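Local coordinates for protein D-glycero-D-manno-heptose 1-phosphate kinase (Bacteroides thetaiotaomicron, PDB 3K85) that probably transfers a phosphate group from ATP to a sugar substrate, likely D-glycero-D-manno-heptose 1-phosphate, as a GHMP-family kinase, at residues A[20-23]-A[24-28]; A[85-88]-A[89-93]; A[235-238]-A[239-243]; A[248-251]-A[252-255]; A[314-317]-A[318-322]. One frame throughout, in Å; residues are numbered along the deposited sequence.

Contact 1 of 5, residues A[20-23]-A[24-28]; sequences DVSP and YSDIY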
loop_
_atom_site.group_PDB
_atom_site.type_symbol
_atom_site.label_atom_id
_atom_site.label_comp_id
_atom_site.label_asym_id
_atom_site.label_seq_id
_atom_site.Cartn_x
_atom_site.Cartn_y
_atom_site.Cartn_z
ATOM N N ASP A 20 7.883 -12.340 -14.200
ATOM C CA ASP A 20 6.535 -12.858 -14.000
ATOM C C ASP A 20 6.160 -13.970 -14.961
ATOM O O ASP A 20 5.142 -14.633 -14.783
ATOM C CB ASP A 20 5.521 -11.725 -14.142
ATOM C CG ASP A 20 5.625 -11.008 -15.478
ATOM O OD1 ASP A 20 6.743 -10.567 -15.830
ATOM O OD2 ASP A 20 4.586 -10.881 -16.171
ATOM N N VAL A 21 6.985 -14.171 -15.979
ATOM C CA VAL A 21 6.733 -15.182 -16.995
ATOM C C VAL A 21 7.168 -16.581 -16.593
ATOM O O VAL A 21 8.242 -16.768 -16.020
ATOM C CB VAL A 21 7.465 -14.822 -18.299
ATOM C CG1 VAL A 21 7.233 -15.900 -19.342
ATOM C CG2 VAL A 21 6.996 -13.457 -18.799
ATOM N N SER A 22 6.331 -17.568 -16.892
ATOM C CA SER A 22 6.665 -18.958 -16.596
ATOM C C SER A 22 7.583 -19.455 -17.719
ATOM O O SER A 22 7.504 -18.978 -18.851
ATOM C CB SER A 22 5.404 -19.834 -16.543
ATOM O OG SER A 22 4.559 -19.485 -15.460
ATOM N N PRO A 23 8.456 -20.428 -17.419
ATOM C CA PRO A 23 8.598 -21.051 -16.101
ATOM C C PRO A 23 9.435 -20.250 -15.108
ATOM O O PRO A 23 9.457 -20.577 -13.925
ATOM C CB PRO A 23 9.250 -22.388 -16.429
ATOM C CG PRO A 23 10.190 -21.996 -17.540
ATOM C CD PRO A 23 9.312 -21.106 -18.413
ATOM N N TYR A 24 10.120 -19.210 -15.573
ATOM C CA TYR A 24 10.962 -18.434 -14.664
ATOM C C TYR A 24 10.268 -18.042 -13.356
ATOM O O TYR A 24 10.876 -18.132 -12.290
ATOM C CB TYR A 24 11.509 -17.165 -15.330
ATOM C CG TYR A 24 12.467 -16.419 -14.412
ATOM C CD1 TYR A 24 13.851 -16.590 -14.517
ATOM C CD2 TYR A 24 11.984 -15.623 -13.370
ATOM C CE1 TYR A 24 14.725 -15.994 -13.604
ATOM C CE2 TYR A 24 12.842 -15.026 -12.454
ATOM C CZ TYR A 24 14.211 -15.216 -12.574
ATOM O OH TYR A 24 15.052 -14.624 -11.656
ATOM N N SER A 25 9.014 -17.601 -13.420
ATOM C CA SER A 25 8.322 -17.216 -12.196
ATOM C C SER A 25 8.118 -18.414 -11.273
ATOM O O SER A 25 8.209 -18.294 -10.051
ATOM C CB SER A 25 6.962 -16.567 -12.512
ATOM O OG SER A 25 5.998 -17.501 -12.961
ATOM N N ASP A 26 7.861 -19.576 -11.866
ATOM C CA ASP A 26 7.616 -20.791 -11.101
ATOM C C ASP A 26 8.868 -21.437 -10.503
ATOM O O ASP A 26 8.822 -22.030 -9.423
ATOM C CB ASP A 26 6.869 -21.794 -11.981
ATOM C CG ASP A 26 5.582 -21.224 -12.537
ATOM O OD1 ASP A 26 4.808 -20.652 -11.739
ATOM O OD2 ASP A 26 5.339 -21.340 -13.761
ATOM N N ILE A 27 9.990 -21.309 -11.194
ATOM C CA ILE A 27 11.235 -21.886 -10.713
ATOM C C ILE A 27 11.962 -21.008 -9.691
ATOM O O ILE A 27 12.304 -21.464 -8.602
ATOM C CB ILE A 27 12.185 -22.169 -11.899
ATOM C CG1 ILE A 27 11.544 -23.203 -12.825
ATOM C CG2 ILE A 27 13.552 -22.641 -11.389
ATOM C CD1 ILE A 27 12.203 -23.282 -14.202
ATOM N N TYR A 28 12.185 -19.747 -10.041
ATOM C CA TYR A 28 12.910 -18.832 -9.166
ATOM C C TYR A 28 12.020 -17.887 -8.374
ATOM O O TYR A 28 12.404 -17.420 -7.295
ATOM C CB TYR A 28 13.888 -18.003 -10.001
ATOM C CG TYR A 28 14.796 -18.834 -10.877
ATOM C CD1 TYR A 28 15.943 -19.445 -10.360
ATOM C CD2 TYR A 28 14.506 -19.012 -12.227
ATOM C CE1 TYR A 28 16.785 -20.212 -11.175
ATOM C CE2 TYR A 28 15.333 -19.774 -13.052
ATOM C CZ TYR A 28 16.472 -20.374 -12.524
ATOM O OH TYR A 28 17.283 -21.133 -13.355
#
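The backbone turns from a loop into a short helix, with Ser25 N bonded to Val21 O at 2.8 Å and Ile27 N bonded to Pro23 O at 2.9 Å. The second bond lies nearly along the C=O axis of Pro23. Asp26 N adds a weak bond to that same oxygen. Among the side chains, Ser22 OG donates to Asp26 OD2 at 2.6 Å and reaches it from above the carboxylate plane, 36° out of it. Asp26 CG lies anti to its own carbonyl carbon (chi1 -56°), which carries the carboxylate back over the first turn to the serine. This is the start of helix 24-27, entered through a cis peptide bond before Pro23. Asp26 OD1 has a weak second bond, to Asp178 N. An alanine in place of Asp26 is likely to leave Ser22 OG without its acceptor across the turn and Asp178 N without its weak one. Lys158 NZ also bonds Ser22 OG, Asp20 O and Ser25 OG. Pro23 and Ile27 lie side by side, pointing the same way, with Pro23 CB 3.8 Å from Ile27 CD1. The Tyr24 ring leads away from the loop, and its OH bonds His233 ND1.

Contact 2 of 5, residues A[85-88]-A[89-93]; sequences YNRI and IRDYR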
loop_
_atom_site.group_PDB
_atom_site.type_symbol
_atom_site.label_atom_id
_atom_site.label_comp_id
_atom_site.label_asym_id
_atom_site.label_seq_id
_atom_site.Cartn_x
_atom_site.Cartn_y
_atom_site.Cartn_z
ATOM N N TYR A 85 -17.252 -14.204 -22.695
ATOM C CA TYR A 85 -18.633 -14.655 -22.718
ATOM C C TYR A 85 -18.744 -16.179 -22.582
ATOM O O TYR A 85 -19.599 -16.682 -21.847
ATOM C CB TYR A 85 -19.312 -14.222 -24.013
ATOM C CG TYR A 85 -20.702 -14.781 -24.148
ATOM C CD1 TYR A 85 -21.747 -14.271 -23.388
ATOM C CD2 TYR A 85 -20.963 -15.872 -24.984
ATOM C CE1 TYR A 85 -23.018 -14.829 -23.446
ATOM C CE2 TYR A 85 -22.234 -16.440 -25.051
ATOM C CZ TYR A 85 -23.253 -15.916 -24.277
ATOM O OH TYR A 85 -24.507 -16.484 -24.292
ATOM N N ASN A 86 -17.892 -16.920 -23.286
ATOM C CA ASN A 86 -17.954 -18.382 -23.215
ATOM C C ASN A 86 -17.609 -18.892 -21.813
ATOM O O ASN A 86 -18.362 -19.685 -21.214
ATOM C CB ASN A 86 -17.016 -19.016 -24.254
ATOM C CG ASN A 86 -17.504 -18.815 -25.689
ATOM O OD1 ASN A 86 -18.703 -18.675 -25.937
ATOM N ND2 ASN A 86 -16.575 -18.815 -26.634
ATOM N N ARG A 87 -16.474 -18.417 -21.302
ATOM C CA ARG A 87 -15.978 -18.783 -19.985
ATOM C C ARG A 87 -17.021 -18.536 -18.901
ATOM O O ARG A 87 -17.199 -19.374 -18.018
ATOM C CB ARG A 87 -14.715 -17.981 -19.668
ATOM C CG ARG A 87 -13.830 -18.584 -18.585
ATOM C CD ARG A 87 -13.070 -19.800 -19.111
ATOM N NE ARG A 87 -11.890 -20.084 -18.299
ATOM C CZ ARG A 87 -11.952 -20.512 -17.048
ATOM N NH1 ARG A 87 -13.138 -20.712 -16.486
ATOM N NH2 ARG A 87 -10.837 -20.709 -16.353
ATOM N N ILE A 88 -17.705 -17.389 -18.965
ATOM C CA ILE A 88 -18.727 -17.048 -17.971
ATOM C C ILE A 88 -19.956 -17.937 -18.124
ATOM O O ILE A 88 -20.591 -18.318 -17.131
ATOM C CB ILE A 88 -19.185 -15.534 -18.061
ATOM C CG1 ILE A 88 -18.030 -14.590 -17.701
ATOM C CG2 ILE A 88 -20.326 -15.270 -17.085
ATOM C CD1 ILE A 88 -17.448 -14.836 -16.321
ATOM N N ILE A 89 -20.310 -18.261 -19.365
ATOM C CA ILE A 89 -21.470 -19.133 -19.585
ATOM C C ILE A 89 -21.179 -20.512 -19.001
ATOM O O ILE A 89 -22.051 -21.116 -18.377
ATOM C CB ILE A 89 -21.815 -19.294 -21.093
ATOM C CG1 ILE A 89 -22.267 -17.951 -21.676
ATOM C CG2 ILE A 89 -22.934 -20.331 -21.264
ATOM C CD1 ILE A 89 -23.566 -17.428 -21.087
ATOM N N ARG A 90 -19.950 -20.993 -19.194
ATOM C CA ARG A 90 -19.542 -22.294 -18.679
ATOM C C ARG A 90 -19.413 -22.328 -17.162
ATOM O O ARG A 90 -20.106 -23.091 -16.487
ATOM C CB ARG A 90 -18.203 -22.723 -19.281
ATOM C CG ARG A 90 -18.252 -23.025 -20.754
ATOM C CD ARG A 90 -17.182 -24.028 -21.096
ATOM N NE ARG A 90 -15.846 -23.513 -20.841
ATOM C CZ ARG A 90 -15.240 -22.609 -21.603
ATOM N NH1 ARG A 90 -15.859 -22.120 -22.675
ATOM N NH2 ARG A 90 -14.012 -22.203 -21.300
ATOM N N ASP A 91 -18.515 -21.503 -16.634
ATOM C CA ASP A 91 -18.275 -21.446 -15.201
ATOM C C ASP A 91 -19.513 -21.285 -14.345
ATOM O O ASP A 91 -19.576 -21.810 -13.238
ATOM C CB ASP A 91 -17.286 -20.330 -14.879
ATOM C CG ASP A 91 -15.859 -20.741 -15.145
ATOM O OD1 ASP A 91 -15.653 -21.894 -15.587
ATOM O OD2 ASP A 91 -14.947 -19.920 -14.915
ATOM N N TYR A 92 -20.506 -20.572 -14.847
ATOM C CA TYR A 92 -21.711 -20.376 -14.069
ATOM C C TYR A 92 -22.916 -21.159 -14.599
ATOM O O TYR A 92 -24.035 -21.016 -14.086
ATOM C CB TYR A 92 -21.988 -18.868 -13.958
ATOM C CG TYR A 92 -20.876 -18.183 -13.199
ATOM C CD1 TYR A 92 -20.826 -18.248 -11.803
ATOM C CD2 TYR A 92 -19.797 -17.604 -13.869
ATOM C CE1 TYR A 92 -19.732 -17.768 -11.094
ATOM C CE2 TYR A 92 -18.693 -17.121 -13.171
ATOM C CZ TYR A 92 -18.668 -17.211 -11.781
ATOM O OH TYR A 92 -17.570 -16.789 -11.071
ATOM N N ARG A 93 -22.671 -22.001 -15.607
ATOM C CA ARG A 93 -23.709 -22.843 -16.209
ATOM C C ARG A 93 -24.963 -22.034 -16.500
ATOM O O ARG A 93 -26.061 -22.411 -16.098
ATOM C CB ARG A 93 -24.070 -23.980 -15.255
ATOM C CG ARG A 93 -22.895 -24.783 -14.717
ATOM C CD ARG A 93 -23.390 -25.750 -13.635
ATOM N NE ARG A 93 -24.697 -26.317 -13.990
ATOM C CZ ARG A 93 -25.349 -27.245 -13.291
ATOM N NH1 ARG A 93 -24.822 -27.737 -12.175
ATOM N NH2 ARG A 93 -26.540 -27.675 -13.704
HETATM O O HOH W 1 -12.636 -20.528 -13.760
#
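The Tyr85 ring carries Ile89 CG1 over one face, in a CH-pi contact 3.6 Å from the ring centroid. Ile89 CD1 also touches Tyr85 OH, at 3.5 Å, and the hydroxyl bonds Met69 O and Lys97 N. The Arg87 guanidinium meets Asp91 at its edge, in a salt bridge of 2.5 Å from NH1 to OD2. The two planes stand 88° apart. Arg87 CG is anti to the backbone N (chi1 -159°) and the chain bends at chi2, which carries the guanidinium forward along the helix to Asp91. A water donates to Asp91 OD2 and accepts a weak bond from Arg87 NH2. The Arg90 guanidinium lies with one face toward Arg87 CA. The like charges are probably offset by acids: Arg87 NH2 pairs with Glu146, Arg90 NH2 with Asp151. Ile88 O sits at the edge of the Tyr92 ring. Replacing Tyr85 by alanine is likely to leave Ile89 without its aromatic face and Met69 O without its hydroxyl partner. Backbone bonds run i to i+4 up to Tyr92 N, and Arg93 ends the helix in a Schellman motif. Helix 79-91 packs Tyr85 and Ile88 against helix 115-131, and Arg87 and Asp91 against helix 137-151.

Contact 3 of 5, residues A[235-238]-A[239-243]; sequences IKQS and AIDTK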
loop_
_atom_site.group_PDB
_atom_site.type_symbol
_atom_site.label_atom_id
_atom_site.label_comp_id
_atom_site.label_asym_id
_atom_site.label_seq_id
_atom_site.Cartn_x
_atom_site.Cartn_y
_atom_site.Cartn_z
ATOM N N ILE A 235 16.966 -8.225 -13.230
ATOM C CA ILE A 235 15.692 -7.572 -13.532
ATOM C C ILE A 235 14.748 -7.797 -12.352
ATOM O O ILE A 235 13.987 -6.915 -11.983
ATOM C CB ILE A 235 15.063 -8.146 -14.828
ATOM C CG1 ILE A 235 15.849 -7.640 -16.044
ATOM C CG2 ILE A 235 13.593 -7.761 -14.923
ATOM C CD1 ILE A 235 15.416 -8.242 -17.371
ATOM N N LYS A 236 14.806 -8.988 -11.766
ATOM C CA LYS A 236 13.987 -9.308 -10.603
ATOM C C LYS A 236 14.453 -8.421 -9.441
ATOM O O LYS A 236 13.643 -7.820 -8.737
ATOM C CB LYS A 236 14.160 -10.782 -10.224
ATOM C CG LYS A 236 13.524 -11.168 -8.889
ATOM C CD LYS A 236 13.793 -12.626 -8.526
ATOM C CE LYS A 236 13.026 -13.039 -7.270
ATOM N NZ LYS A 236 13.025 -14.524 -7.058
ATOM N N GLN A 237 15.768 -8.336 -9.264
ATOM C CA GLN A 237 16.359 -7.543 -8.192
ATOM C C GLN A 237 15.981 -6.077 -8.297
ATOM O O GLN A 237 15.702 -5.429 -7.294
ATOM C CB GLN A 237 17.884 -7.659 -8.222
ATOM C CG GLN A 237 18.593 -6.867 -7.130
ATOM C CD GLN A 237 18.172 -7.311 -5.746
ATOM O OE1 GLN A 237 18.043 -8.508 -5.483
ATOM N NE2 GLN A 237 17.957 -6.353 -4.851
ATOM N N SER A 238 15.998 -5.561 -9.521
ATOM C CA SER A 238 15.664 -4.172 -9.770
ATOM C C SER A 238 14.277 -3.840 -9.210
ATOM O O SER A 238 14.046 -2.728 -8.742
ATOM C CB SER A 238 15.734 -3.861 -11.284
ATOM O OG SER A 238 14.709 -4.498 -12.045
ATOM N N ALA A 239 13.364 -4.803 -9.242
ATOM C CA ALA A 239 12.025 -4.565 -8.721
ATOM C C ALA A 239 12.154 -4.196 -7.248
ATOM O O ALA A 239 11.474 -3.292 -6.765
ATOM C CB ALA A 239 11.152 -5.806 -8.889
ATOM N N ILE A 240 13.039 -4.893 -6.542
ATOM C CA ILE A 240 13.261 -4.612 -5.130
ATOM C C ILE A 240 13.897 -3.228 -4.944
ATOM O O ILE A 240 13.452 -2.448 -4.104
ATOM C CB ILE A 240 14.176 -5.672 -4.482
ATOM C CG1 ILE A 240 13.469 -7.029 -4.476
ATOM C CG2 ILE A 240 14.537 -5.257 -3.052
ATOM C CD1 ILE A 240 14.321 -8.164 -3.900
ATOM N N ASP A 241 14.926 -2.919 -5.731
ATOM C CA ASP A 241 15.598 -1.622 -5.618
ATOM C C ASP A 241 14.681 -0.477 -6.033
ATOM O O ASP A 241 14.747 0.604 -5.459
ATOM C CB ASP A 241 16.864 -1.574 -6.483
ATOM C CG ASP A 241 17.765 -2.784 -6.277
ATOM O OD1 ASP A 241 17.897 -3.241 -5.123
ATOM O OD2 ASP A 241 18.353 -3.270 -7.275
ATOM N N THR A 242 13.841 -0.717 -7.037
ATOM C CA THR A 242 12.932 0.312 -7.520
ATOM C C THR A 242 11.848 0.625 -6.498
ATOM O O THR A 242 11.527 1.793 -6.273
ATOM C CB THR A 242 12.285 -0.079 -8.865
ATOM O OG1 THR A 242 13.310 -0.239 -9.852
ATOM C CG2 THR A 242 11.336 1.016 -9.345
ATOM N N LYS A 243 11.298 -0.410 -5.870
ATOM C CA LYS A 243 10.265 -0.204 -4.860
ATOM C C LYS A 243 10.816 0.714 -3.783
ATOM O O LYS A 243 10.249 1.770 -3.485
ATOM C CB LYS A 243 9.851 -1.526 -4.211
ATOM C CG LYS A 243 8.743 -1.356 -3.181
ATOM C CD LYS A 243 8.438 -2.643 -2.446
ATOM C CE LYS A 243 9.598 -3.065 -1.563
ATOM N NZ LYS A 243 9.214 -4.206 -0.693
#
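Helix 230-246 carries this contact in its middle, where Gln237 and Asp241 face each other one turn apart. Gln237 NE2 donates to Asp241 OD1 at 3.1 Å, and the N-H...O angle of 161° makes the bond fairly straight. The oxygen lies close to the amide plane of Gln237, but the amide comes to the carboxylate from above its plane, 36° out. Gln237 has CG anti to the backbone N and bends at chi2, which folds its amide toward the next turn. The same amide passes near Ile240, with NE2 3.9 Å from Ile240 CB.

Ser238 O takes two bonds from one residue. Thr242 N reaches it at 2.6 Å and Thr242 OG1 at 2.8 Å, the hydroxyl from above the carbonyl plane. Thr242 OG1 is anti to its own carbonyl carbon (chi1 -61°), which turns the hydroxyl back toward the preceding turn. Both donors of Thr242 are thus spent on one oxygen. Ser238 OG donates to Ile235 O, three residues back, at 2.5 Å. Both hydroxyls are thus bonded to backbone carbonyls of their own helix. Ala239 and Ile240 lie on Leu31 of strand 30-37. Lys243 NZ bonds Asn183 OD1 of the second subunit. Serine and threonine hydroxyls in helices commonly bond to carbonyls three or four residues back, and here this lets Ser238 and Thr242 pack between Ala15 of strand 4-15 and Ile257 of helix 251-264.

Contact 4 of 5, residues A[248-251]-A[252-255]; sequences KGDV and GEFA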
loop_
_atom_site.group_PDB
_atom_site.type_symbol
_atom_site.label_atom_id
_atom_site.label_comp_id
_atom_site.label_asym_id
_atom_site.label_seq_id
_atom_site.Cartn_x
_atom_site.Cartn_y
_atom_site.Cartn_z
ATOM N N LYS A 248 10.551 6.392 -1.322
ATOM C CA LYS A 248 11.202 7.527 -0.677
ATOM C C LYS A 248 11.179 8.765 -1.583
ATOM O O LYS A 248 11.564 9.856 -1.164
ATOM C CB LYS A 248 12.651 7.171 -0.304
ATOM C CG LYS A 248 12.776 6.229 0.898
ATOM C CD LYS A 248 14.233 6.081 1.348
ATOM C CE LYS A 248 14.360 5.543 2.787
ATOM N NZ LYS A 248 13.901 4.128 2.953
ATOM N N GLY A 249 10.719 8.588 -2.819
ATOM C CA GLY A 249 10.649 9.698 -3.754
ATOM C C GLY A 249 11.967 9.962 -4.459
ATOM O O GLY A 249 12.156 10.995 -5.107
ATOM N N ASP A 250 12.892 9.023 -4.338
ATOM C CA ASP A 250 14.187 9.182 -4.976
ATOM C C ASP A 250 14.092 8.869 -6.464
ATOM O O ASP A 250 14.437 7.772 -6.903
ATOM C CB ASP A 250 15.207 8.257 -4.320
ATOM C CG ASP A 250 16.623 8.571 -4.736
ATOM O OD1 ASP A 250 16.843 8.921 -5.918
ATOM O OD2 ASP A 250 17.524 8.454 -3.881
ATOM N N VAL A 251 13.629 9.833 -7.245
ATOM C CA VAL A 251 13.503 9.634 -8.684
ATOM C C VAL A 251 14.871 9.471 -9.358
ATOM O O VAL A 251 14.997 8.756 -10.354
ATOM C CB VAL A 251 12.743 10.805 -9.348
ATOM C CG1 VAL A 251 12.519 10.515 -10.838
ATOM C CG2 VAL A 251 11.408 11.002 -8.658
ATOM N N GLY A 252 15.889 10.132 -8.811
ATOM C CA GLY A 252 17.225 10.031 -9.365
ATOM C C GLY A 252 17.705 8.590 -9.311
ATOM O O GLY A 252 18.264 8.068 -10.283
ATOM N N GLU A 253 17.477 7.937 -8.172
ATOM C CA GLU A 253 17.881 6.551 -8.016
ATOM C C GLU A 253 17.090 5.689 -8.993
ATOM O O GLU A 253 17.604 4.701 -9.518
ATOM C CB GLU A 253 17.637 6.076 -6.586
ATOM C CG GLU A 253 18.007 4.615 -6.352
ATOM C CD GLU A 253 19.490 4.318 -6.590
ATOM O OE1 GLU A 253 19.891 3.140 -6.425
ATOM O OE2 GLU A 253 20.248 5.255 -6.937
ATOM N N PHE A 254 15.840 6.069 -9.245
ATOM C CA PHE A 254 15.006 5.316 -10.172
ATOM C C PHE A 254 15.612 5.427 -11.568
ATOM O O PHE A 254 15.656 4.457 -12.329
ATOM C CB PHE A 254 13.566 5.853 -10.161
ATOM C CG PHE A 254 12.663 5.201 -11.177
ATOM C CD1 PHE A 254 12.616 3.812 -11.304
ATOM C CD2 PHE A 254 11.860 5.977 -12.006
ATOM C CE1 PHE A 254 11.781 3.210 -12.245
ATOM C CE2 PHE A 254 11.021 5.390 -12.948
ATOM C CZ PHE A 254 10.979 4.005 -13.070
ATOM N N ALA A 255 16.088 6.619 -11.896
ATOM C CA ALA A 255 16.703 6.855 -13.196
ATOM C C ALA A 255 17.949 5.966 -13.330
ATOM O O ALA A 255 18.150 5.295 -14.342
ATOM C CB ALA A 255 17.080 8.345 -13.333
#
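Asp250 OD1 accepts from Glu253 N at 2.5 Å, with an N-H...O angle of 156°. This is the capping bond of Asp250, the N-cap of helix 251-264. The amide comes from above the carboxylate plane. Asp250 CG is anti to the backbone N (chi1 -168°), which swings the carboxylate over the start of the helix. Glu253 CB closes in beside it, 3.0 Å from Asp250 OD1. The backbone follows, with Phe254 N bonded to Asp250 O at 3.2 Å and Ala255 N to Val251 O at 2.9 Å. Just before Asp250, Gly249 has positive phi and is the C-prime residue of the Schellman motif that ends helix 230-246; at these backbone angles a side chain would be pressed against the carbonyl O of Lys248. One short link closes one helix and opens the next. Further out, Val251 and Phe254 pack on Val306 of strand 303-306, and Val251 also meets Glu194 of helix 189-197. The Glu253 carboxylate turns from Asp250 to a salt bridge with Arg256. Lys248 makes a cation-pi contact with Tyr138 of the second subunit. A carboxylate bonded to a first-turn N-H would probably be stabilised in its charged form by the positive end of the helix.

Contact 5 of 5, residues A[314-317]-A[318-322]; sequences EVVR and ALNNL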
loop_
_atom_site.group_PDB
_atom_site.type_symbol
_atom_site.label_atom_id
_atom_site.label_comp_id
_atom_site.label_asym_id
_atom_site.label_seq_id
_atom_site.Cartn_x
_atom_site.Cartn_y
_atom_site.Cartn_z
ATOM N N GLU A 314 11.555 20.275 -22.711
ATOM C CA GLU A 314 12.548 20.228 -23.772
ATOM C C GLU A 314 12.494 18.827 -24.369
ATOM O O GLU A 314 12.231 18.661 -25.560
ATOM C CB GLU A 314 13.936 20.512 -23.199
ATOM C CG GLU A 314 14.714 21.602 -23.933
ATOM C CD GLU A 314 13.911 22.884 -24.136
ATOM O OE1 GLU A 314 13.099 22.947 -25.082
ATOM O OE2 GLU A 314 14.087 23.833 -23.342
ATOM N N VAL A 315 12.726 17.821 -23.531
ATOM C CA VAL A 315 12.681 16.436 -23.974
ATOM C C VAL A 315 11.421 16.179 -24.800
ATOM O O VAL A 315 11.490 15.661 -25.916
ATOM C CB VAL A 315 12.701 15.468 -22.761
ATOM C CG1 VAL A 315 12.460 14.036 -23.222
ATOM C CG2 VAL A 315 14.044 15.563 -22.041
ATOM N N VAL A 316 10.268 16.549 -24.253
ATOM C CA VAL A 316 9.012 16.336 -24.953
ATOM C C VAL A 316 8.959 17.037 -26.297
ATOM O O VAL A 316 8.459 16.473 -27.265
ATOM C CB VAL A 316 7.807 16.789 -24.101
ATOM C CG1 VAL A 316 6.566 16.927 -24.970
ATOM C CG2 VAL A 316 7.541 15.765 -23.011
ATOM N N ARG A 317 9.472 18.260 -26.370
ATOM C CA ARG A 317 9.448 19.000 -27.630
ATOM C C ARG A 317 10.326 18.371 -28.708
ATOM O O ARG A 317 9.928 18.275 -29.871
ATOM C CB ARG A 317 9.873 20.454 -27.407
ATOM C CG ARG A 317 8.734 21.353 -26.966
ATOM C CD ARG A 317 9.214 22.767 -26.706
ATOM N NE ARG A 317 8.101 23.695 -26.522
ATOM C CZ ARG A 317 8.246 24.998 -26.310
ATOM N NH1 ARG A 317 9.461 25.528 -26.255
ATOM N NH2 ARG A 317 7.180 25.770 -26.153
ATOM N N ALA A 318 11.519 17.945 -28.310
ATOM C CA ALA A 318 12.463 17.329 -29.227
ATOM C C ALA A 318 11.901 16.038 -29.801
ATOM O O ALA A 318 11.873 15.862 -31.020
ATOM C CB ALA A 318 13.770 17.059 -28.511
ATOM N N LEU A 319 11.449 15.140 -28.925
ATOM C CA LEU A 319 10.895 13.864 -29.366
ATOM C C LEU A 319 9.692 14.020 -30.300
ATOM O O LEU A 319 9.592 13.308 -31.302
ATOM C CB LEU A 319 10.504 12.992 -28.163
ATOM C CG LEU A 319 11.627 12.431 -27.277
ATOM C CD1 LEU A 319 11.028 11.613 -26.142
ATOM C CD2 LEU A 319 12.569 11.567 -28.105
ATOM N N ASN A 320 8.782 14.941 -29.981
ATOM C CA ASN A 320 7.607 15.147 -30.826
ATOM C C ASN A 320 8.024 15.616 -32.215
ATOM O O ASN A 320 7.250 15.528 -33.171
ATOM C CB ASN A 320 6.644 16.164 -30.204
ATOM C CG ASN A 320 5.793 15.565 -29.095
ATOM O OD1 ASN A 320 6.292 15.237 -28.024
ATOM N ND2 ASN A 320 4.500 15.415 -29.354
ATOM N N ASN A 321 9.252 16.120 -32.318
ATOM C CA ASN A 321 9.778 16.572 -33.597
ATOM C C ASN A 321 10.293 15.374 -34.377
ATOM O O ASN A 321 10.831 15.520 -35.473
ATOM C CB ASN A 321 10.908 17.591 -33.407
ATOM C CG ASN A 321 10.402 19.024 -33.375
ATOM O OD1 ASN A 321 9.542 19.410 -34.172
ATOM N ND2 ASN A 321 10.943 19.825 -32.461
ATOM N N LEU A 322 10.134 14.191 -33.795
ATOM C CA LEU A 322 10.550 12.960 -34.444
ATOM C C LEU A 322 9.357 12.399 -35.201
ATOM O O LEU A 322 8.304 13.041 -35.282
ATOM C CB LEU A 322 11.053 11.943 -33.416
ATOM C CG LEU A 322 12.557 11.943 -33.114
ATOM C CD1 LEU A 322 13.035 13.352 -32.798
ATOM C CD2 LEU A 322 12.835 10.999 -31.949
#
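Val315 and Leu319 form the close-packed side of this helical turn, lying side by side and pointing the same way. The gap is 4.1 Å from Val315 CG1 to Leu319 CD1, an ordinary apolar contact. Leu319 CG also rests on the backbone, 3.5 Å from Val315 O. It lies anti to its own carbonyl carbon (chi1 -69°), and this lays the branched end back along the preceding turn. The backbone of this turn is regular. Leu319 N bonds Val315 O at 3.1 Å with an N-H...O angle of 176°, almost straight. Ala318 N bonds Glu314 O at 2.9 Å, also nearly straight, and Asn320 N bonds Val316 O.

The other side is looser. Glu314, Arg317, Asn320 and Asn321 are exposed. The Arg317 chain is extended from CG to NE; its NE has a long, weak ion pair with Glu313. The hydrogen bonding also slackens toward the C-terminal end. Asn321 N makes a weak bond to Arg317 O at 3.3 Å and a shorter one to Ala318 O at 2.9 Å. Leu322 N bonds Leu319 O, so the i to i+4 pattern gives way to i to i+3 as the helix runs out.

The apolar side faces the small antiparallel sheet. Val315 and Val316 lie on Val200 of strand 199-202, and Leu319 and Leu322 on Tyr202 of the same strand. Val326, in the loop after helix 309-320, touches Leu319 and Asn320.

How the contacts relate
The contacts follow the chain in order, 1 to 5, each closing before the next opens. Contact 2 lies far from contacts 3, 4 and 5, on the opposite side of the chain's centre; its centre is about 48 Å from that of contact 5. Contacts 1 and 3 touch, where Lys236 NZ meets Tyr28 O at 3.0 Å. Contacts 3 and 4 also touch, Thr242 CG2 being 3.6 Å from Phe254 CD1. Contacts 4 and 5 both pack against the three-stranded antiparallel beta-sheet, contact 4 on strand 303-306 and contact 5 on strand 199-202. Contact 3 thus links the early loop and short helix of contact 1 to helix 251-264; contact 5 stands apart, about 12 Å from contact 4 at the nearest atoms.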